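Local coordinates for adhesion protein (Streptococcus pseudopneumoniae 5247, PDB 7LM5) that probably captures zinc outside the cell as the solute-binding protein of an ATP-binding cassette transporter and hands it on for uptake, at residues Y69-L74 / E94-M99. The protein carries 1 engineered substitution. Sequence-based numbering, arbitrary orientation.
With ZN (zinc ion), chain E.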
ATOM      1  N   TYR A  69      -0.768   3.852 -11.728  1.00 37.95           N
ATOM      2  CA  TYR A  69      -0.743   2.627 -10.944  1.00 35.51           C
ATOM      3  C   TYR A  69       0.482   2.646 -10.039  1.00 31.62           C
ATOM      4  O   TYR A  69       1.400   3.452 -10.211  1.00 31.43           O
ATOM      5  CB  TYR A  69      -0.749   1.378 -11.840  1.00 39.29           C
ATOM      6  CG  TYR A  69       0.538   1.130 -12.595  1.00 40.59           C
ATOM      7  CD1 TYR A  69       0.829   1.826 -13.761  1.00 42.84           C
ATOM      8  CD2 TYR A  69       1.455   0.185 -12.150  1.00 38.02           C
ATOM      9  CE1 TYR A  69       2.002   1.597 -14.457  1.00 42.10           C
ATOM     10  CE2 TYR A  69       2.629  -0.052 -12.839  1.00 37.83           C
ATOM     11  CZ  TYR A  69       2.898   0.657 -13.991  1.00 39.84           C
ATOM     12  OH  TYR A  69       4.067   0.424 -14.680  1.00 39.47           O
ATOM     13  N   HIS A  70       0.486   1.743  -9.059  1.00 38.61           N
ATOM     14  CA  HIS A  70       1.522   1.741  -8.033  1.00 35.01           C
ATOM     15  C   HIS A  70       2.861   1.249  -8.570  1.00 35.83           C
ATOM     16  O   HIS A  70       3.823   2.019  -8.653  1.00 35.51           O
ATOM     17  CB  HIS A  70       1.087   0.884  -6.843  1.00 32.01           C
ATOM     18  CG  HIS A  70       2.105   0.812  -5.747  1.00 29.15           C
ATOM     19  ND1 HIS A  70       2.668   1.935  -5.180  1.00 28.33           N
ATOM     20  CD2 HIS A  70       2.659  -0.248  -5.114  1.00 27.73           C
ATOM     21  CE1 HIS A  70       3.526   1.569  -4.245  1.00 26.81           C
ATOM     22  NE2 HIS A  70       3.539   0.250  -4.184  1.00 26.11           N
ATOM     23  N   SER A  71       2.937  -0.028  -8.934  1.00 39.52           N
ATOM     24  CA  SER A  71       4.209  -0.626  -9.313  1.00 39.62           C
ATOM     25  C   SER A  71       3.951  -1.853 -10.173  1.00 42.29           C
ATOM     26  O   SER A  71       2.882  -2.467 -10.108  1.00 43.63           O
ATOM     27  CB  SER A  71       5.037  -1.002  -8.078  1.00 36.24           C
ATOM     28  OG  SER A  71       6.243  -1.646  -8.448  1.00 36.21           O
ATOM     29  N   HIS A  72       4.955  -2.206 -10.979  1.00 41.39           N
ATOM     30  CA  HIS A  72       4.877  -3.437 -11.756  1.00 43.40           C
ATOM     31  C   HIS A  72       4.945  -4.673 -10.871  1.00 41.54           C
ATOM     32  O   HIS A  72       4.562  -5.760 -11.315  1.00 43.05           O
ATOM     33  CB  HIS A  72       5.992  -3.478 -12.803  1.00 44.43           C
ATOM     34  CG  HIS A  72       7.368  -3.584 -12.221  1.00 42.00           C
ATOM     35  ND1 HIS A  72       8.125  -2.479 -11.896  1.00 40.73           N
ATOM     36  CD2 HIS A  72       8.125  -4.663 -11.913  1.00 40.91           C
ATOM     37  CE1 HIS A  72       9.288  -2.873 -11.408  1.00 39.18           C
ATOM     38  NE2 HIS A  72       9.314  -4.194 -11.409  1.00 39.22           N
ATOM     39  N   THR A  73       5.423  -4.530  -9.635  1.00 41.60           N
ATOM     40  CA  THR A  73       5.440  -5.624  -8.674  1.00 39.99           C
ATOM     41  C   THR A  73       4.077  -5.872  -8.040  1.00 39.82           C
ATOM     42  O   THR A  73       3.933  -6.834  -7.279  1.00 38.64           O
ATOM     43  CB  THR A  73       6.471  -5.348  -7.575  1.00 37.12           C
ATOM     44  OG1 THR A  73       6.137  -4.130  -6.897  1.00 35.48           O
ATOM     45  CG2 THR A  73       7.864  -5.221  -8.171  1.00 37.77           C
ATOM     46  N   LEU A  74       3.083  -5.032  -8.329  1.00 37.09           N
ATOM     47  CA  LEU A  74       1.734  -5.234  -7.819  1.00 37.19           C
ATOM     48  C   LEU A  74       0.757  -5.396  -8.976  1.00 41.34           C
ATOM     49  O   LEU A  74       0.330  -6.514  -9.283  1.00 42.86           O
ATOM     50  CB  LEU A  74       1.313  -4.069  -6.922  1.00 34.56           C
ATOM     51  CG  LEU A  74      -0.046  -4.213  -6.234  1.00 33.97           C
ATOM     52  CD1 LEU A  74      -0.057  -5.429  -5.316  1.00 32.72           C
ATOM     53  CD2 LEU A  74      -0.394  -2.951  -5.463  1.00 30.98           C
ATOM     54  N   GLU A  94       3.692   5.133 -13.618  1.00 49.19           N
ATOM     55  CA  GLU A  94       4.004   4.250 -12.499  1.00 46.78           C
ATOM     56  C   GLU A  94       4.338   5.122 -11.293  1.00 43.85           C
ATOM     57  O   GLU A  94       5.387   5.772 -11.259  1.00 42.99           O
ATOM     58  CB  GLU A  94       5.161   3.320 -12.856  1.00 46.40           C
ATOM     59  CG  GLU A  94       5.422   2.220 -11.843  1.00 44.07           C
ATOM     60  CD  GLU A  94       6.534   1.290 -12.282  1.00 44.08           C
ATOM     61  OE1 GLU A  94       7.205   1.602 -13.287  1.00 45.50           O
ATOM     62  OE2 GLU A  94       6.736   0.246 -11.625  1.00 42.64           O
ATOM     63  N   ALA A  95       3.443   5.134 -10.301  1.00 39.33           N
ATOM     64  CA  ALA A  95       3.553   6.077  -9.193  1.00 37.25           C
ATOM     65  C   ALA A  95       4.791   5.849  -8.334  1.00 35.13           C
ATOM     66  O   ALA A  95       5.209   6.769  -7.623  1.00 34.44           O
ATOM     67  CB  ALA A  95       2.301   6.006  -8.319  1.00 36.15           C
ATOM     68  N   SER A  96       5.389   4.659  -8.378  1.00 38.09           N
ATOM     69  CA  SER A  96       6.538   4.341  -7.542  1.00 36.41           C
ATOM     70  C   SER A  96       7.815   4.142  -8.351  1.00 37.26           C
ATOM     71  O   SER A  96       8.739   3.467  -7.886  1.00 36.24           O
ATOM     72  CB  SER A  96       6.251   3.100  -6.696  1.00 34.58           C
ATOM     73  OG  SER A  96       6.123   1.951  -7.513  1.00 35.15           O
ATOM     74  N   GLU A  97       7.888   4.713  -9.551  1.00 50.42           N
ATOM     75  CA  GLU A  97       9.094   4.590 -10.358  1.00 51.34           C
ATOM     76  C   GLU A  97      10.247   5.332  -9.691  1.00 50.58           C
ATOM     77  O   GLU A  97      10.137   6.521  -9.379  1.00 50.98           O
ATOM     78  CB  GLU A  97       8.856   5.135 -11.763  1.00 53.70           C
ATOM     79  CG  GLU A  97      10.056   4.991 -12.687  1.00 54.88           C
ATOM     80  CD  GLU A  97       9.815   5.578 -14.063  1.00 57.23           C
ATOM     81  OE1 GLU A  97       8.755   6.207 -14.267  1.00 57.91           O
ATOM     82  OE2 GLU A  97      10.686   5.410 -14.942  1.00 58.47           O
ATOM     83  N   GLY A  98      11.353   4.624  -9.469  1.00 55.08           N
ATOM     84  CA  GLY A  98      12.511   5.172  -8.809  1.00 55.35           C
ATOM     85  C   GLY A  98      12.606   4.850  -7.331  1.00 54.13           C
ATOM     86  O   GLY A  98      13.687   4.989  -6.749  1.00 54.56           O
ATOM     87  N   MET A  99      11.507   4.427  -6.712  1.00 45.56           N
ATOM     88  CA  MET A  99      11.532   4.084  -5.297  1.00 44.66           C
ATOM     89  C   MET A  99      12.234   2.748  -5.082  1.00 43.86           C
ATOM     90  O   MET A  99      12.085   1.812  -5.873  1.00 43.39           O
ATOM     91  CB  MET A  99      10.113   4.024  -4.734  1.00 43.71           C
ATOM     92  CG  MET A  99       9.427   5.375  -4.627  1.00 44.71           C
ATOM     93  SD  MET A  99       7.787   5.264  -3.885  1.00 43.90           S
ATOM     94  CE  MET A  99       8.187   4.582  -2.278  1.00 43.49           C
TER
HETATM   95 ZN    ZN E 404       8.303  -0.516 -12.897  0.62 49.56          ZN
HETATM   96  O   HOH W   1       7.081  -0.966 -14.562  1.00 43.96           O
HETATM   97  O   HOH W   2       9.434   0.320 -11.343  1.00 43.96           O
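Tyr69 and Glu94 end neighbouring parallel strands, 66-69 and 91-94, and the pairing runs out in a nearly straight bond from Ala95 N to Tyr69 O (2.6 Å). Beyond it residues 94-97 fold into a type I turn, which brings Ser96 against His70 O; that one carbonyl takes Ser96 OG at 2.6 Å, from above its plane, and a weak bond from Ser96 N. The His70 ring turns a face to the Ser96 hydroxymethyl, held there by bonds from ND1 to Glu136 of helix 130-147 and from NE2 to Pro124 O.

Glu94 runs across the Tyr69 ring. Glu94 CA sits over one face, 4.1 Å from the Tyr69 ring centroid in a CH-pi contact, and Glu94 CG lies 3.7 Å from Tyr69 CZ. With CG anti to the backbone N (chi1 -171°) and the chain extended beyond it, the carboxylate travels past the phenol to a zinc ion, its plane only 16° from that of the ring. Glu94 OE2 lies 2.2 Å and Glu94 OE1 2.4 Å from the zinc ion, and His72 ND1 binds it at 2.2 Å, its ring turned 73° from the carboxylate. Two waters bring the ligand atoms to five; one also makes a weak bond to Tyr69 OH.

Glu94 OE2 additionally accepts His72 N from above the carboxylate plane, so metal and backbone amide together restrain the carboxylate's rotation and probably stabilise its negative charge. With two protein residues and two waters, this is a water-rich site distinct from the zinc held by His125, His189 and Glu264.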